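Local coordinates for putative thiol-disulfide oxidoreductase (Bacteroides vulgatus, PDB 4GRF), which probably acts as a thiol-disulfide oxidoreductase through its thioredoxin-like domain, the part of the longer protein in this model, at residues W37-S42 with K78-E83. Sequence-based numbering, arbitrary orientation.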
loop_
_atom_site.group_PDB
_atom_site.type_symbol
_atom_site.label_atom_id
_atom_site.label_comp_id
_atom_site.label_asym_id
_atom_site.label_seq_id
_atom_site.Cartn_x
_atom_site.Cartn_y
_atom_site.Cartn_z
ATOM N N TRP A 37 3.990 2.579 -4.824
ATOM C CA TRP A 37 3.947 2.465 -6.282
ATOM C C TRP A 37 3.947 3.828 -6.956
ATOM O O TRP A 37 3.917 4.868 -6.308
ATOM C CB TRP A 37 2.701 1.674 -6.703
ATOM C CG TRP A 37 1.428 2.444 -6.528
ATOM C CD1 TRP A 37 0.836 2.795 -5.348
ATOM C CD2 TRP A 37 0.595 2.965 -7.557
ATOM N NE1 TRP A 37 -0.305 3.495 -5.575
ATOM C CE2 TRP A 37 -0.471 3.637 -6.928
ATOM C CE3 TRP A 37 0.663 2.966 -8.951
ATOM C CZ2 TRP A 37 -1.473 4.273 -7.634
ATOM C CZ3 TRP A 37 -0.330 3.604 -9.650
ATOM C CH2 TRP A 37 -1.393 4.248 -8.990
ATOM N N PHE A 38 3.992 3.816 -8.286
ATOM C CA PHE A 38 3.717 5.013 -9.050
ATOM C C PHE A 38 3.293 4.531 -10.430
ATOM O O PHE A 38 3.520 3.385 -10.785
ATOM C CB PHE A 38 4.943 5.944 -9.146
ATOM C CG PHE A 38 6.199 5.240 -9.533
ATOM C CD1 PHE A 38 6.985 4.624 -8.564
ATOM C CD2 PHE A 38 6.606 5.173 -10.854
ATOM C CE1 PHE A 38 8.150 3.958 -8.913
ATOM C CE2 PHE A 38 7.779 4.514 -11.207
ATOM C CZ PHE A 38 8.547 3.903 -10.231
ATOM N N ALA A 39 2.649 5.410 -11.183
ATOM C CA ALA A 39 2.030 5.048 -12.450
ATOM C C ALA A 39 3.008 4.414 -13.448
ATOM O O ALA A 39 2.620 3.507 -14.200
ATOM C CB ALA A 39 1.378 6.285 -13.058
ATOM N N GLY A 40 4.258 4.874 -13.447
ATOM C CA GLY A 40 5.266 4.383 -14.395
ATOM C C GLY A 40 5.978 3.103 -13.979
ATOM O O GLY A 40 6.991 2.714 -14.576
ATOM N N CYS A 41 5.454 2.445 -12.952
ATOM C CA CYS A 41 6.012 1.177 -12.496
ATOM C C CYS A 41 5.153 0.029 -13.022
ATOM O O CYS A 41 4.078 -0.279 -12.465
ATOM C CB CYS A 41 6.048 1.176 -10.968
ATOM S SG CYS A 41 6.496 -0.404 -10.243
ATOM N N SER A 42 5.605 -0.608 -14.102
ATOM C CA SER A 42 4.818 -1.639 -14.789
ATOM C C SER A 42 4.457 -2.798 -13.872
ATOM O O SER A 42 3.320 -3.233 -13.797
ATOM C CB SER A 42 5.601 -2.201 -15.971
ATOM O OG SER A 42 5.488 -1.364 -17.094
ATOM N N LYS A 78 -3.980 9.578 -11.042
ATOM C CA LYS A 78 -5.408 9.361 -11.228
ATOM C C LYS A 78 -5.716 8.529 -12.473
ATOM O O LYS A 78 -6.584 7.631 -12.449
ATOM C CB LYS A 78 -6.142 10.718 -11.243
ATOM C CG LYS A 78 -6.176 11.347 -9.858
ATOM C CD LYS A 78 -6.960 12.646 -9.769
ATOM C CE LYS A 78 -6.362 13.735 -10.642
ATOM N NZ LYS A 78 -7.004 15.050 -10.369
ATOM N N LYS A 79 -4.988 8.785 -13.547
ATOM C CA LYS A 79 -5.185 8.018 -14.765
ATOM C C LYS A 79 -4.878 6.550 -14.515
ATOM O O LYS A 79 -5.566 5.691 -15.032
ATOM C CB LYS A 79 -4.320 8.540 -15.906
ATOM C CG LYS A 79 -4.793 9.866 -16.478
ATOM C CD LYS A 79 -3.806 10.437 -17.494
ATOM C CE LYS A 79 -4.390 11.657 -18.205
ATOM N NZ LYS A 79 -3.376 12.480 -18.927
ATOM N N ALA A 80 -3.851 6.258 -13.718
ATOM C CA ALA A 80 -3.474 4.875 -13.489
ATOM C C ALA A 80 -4.560 4.174 -12.689
ATOM O O ALA A 80 -4.905 3.016 -12.949
ATOM C CB ALA A 80 -2.125 4.794 -12.767
ATOM N N ILE A 81 -5.092 4.864 -11.687
ATOM C CA ILE A 81 -6.085 4.271 -10.816
ATOM C C ILE A 81 -7.344 3.937 -11.624
ATOM O O ILE A 81 -7.913 2.844 -11.498
ATOM C CB ILE A 81 -6.410 5.198 -9.644
ATOM C CG1 ILE A 81 -5.220 5.238 -8.696
ATOM C CG2 ILE A 81 -7.658 4.736 -8.930
ATOM C CD1 ILE A 81 -5.357 6.236 -7.567
ATOM N N GLU A 82 -7.726 4.855 -12.503
ATOM C CA GLU A 82 -8.875 4.618 -13.374
ATOM C C GLU A 82 -8.621 3.447 -14.336
ATOM O O GLU A 82 -9.514 2.639 -14.566
ATOM C CB GLU A 82 -9.216 5.883 -14.170
ATOM C CG GLU A 82 -10.572 5.809 -14.869
ATOM C CD GLU A 82 -10.553 4.997 -16.154
ATOM O OE1 GLU A 82 -9.526 5.019 -16.864
ATOM O OE2 GLU A 82 -11.586 4.360 -16.466
ATOM N N GLU A 83 -7.435 3.394 -14.935
ATOM C CA GLU A 83 -7.073 2.297 -15.842
ATOM C C GLU A 83 -7.053 0.941 -15.115
ATOM O O GLU A 83 -7.459 -0.103 -15.662
ATOM C CB GLU A 83 -5.713 2.570 -16.484
ATOM C CG GLU A 83 -5.731 3.731 -17.481
ATOM C CD GLU A 83 -4.356 4.164 -17.950
ATOM O OE1 GLU A 83 -3.328 3.826 -17.311
ATOM O OE2 GLU A 83 -4.305 4.878 -18.969
#
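Trp37 and Ala39 lean against Ala80 where the loop carrying the CxxC disulfide, probably the redox-active one, of this thioredoxin fold meets the helix 74-84. The loop leaves the end of strand 31-37 and runs into the CxxC at the start of helix 42-46, where Cys41 takes the N-cap position and is disulfide-bonded to Cys44. Nothing polar crosses between the two segments; the contact is a small apolar one, and its touching residues are mostly buried. Ala80 has the largest share. Its methyl lies in the plane of the Trp37 indole, at the outer edge of the six-membered ring, with CB 3.8 Å from Trp37 CZ3. The same methyl meets that of Ala39, CB to CB at 3.8 Å. Here the two backbones come nearest, 5.6 Å between the CA atoms of Ala39 and Ala80. Trp37 sets its CG between the backbone N and the carbonyl carbon (chi1 72°), and from there the benzo edge of the indole reaches the helix. Around Ala39 the chain folds back in a type I turn from Phe38 to Cys41, closed by Cys41 N to Phe38 O at 3.1 Å. Asp71 accepts a hydrogen bond from Ala39 N, while Arg45 donates one to Ala39 O and forms a salt bridge with Glu83, tying loop and helix together beside the apolar patch. Cutting Trp37 back to an alanine would remove the benzo edge and is likely to leave a gap beside Ala80 CB and Ile81 CG1. Ile81 approaches from the neighbouring helix position, its side chain crossing that of Trp37 at about a right angle, and its CG1 sits near the ring plane, 4.0 Å from Trp37 CH2.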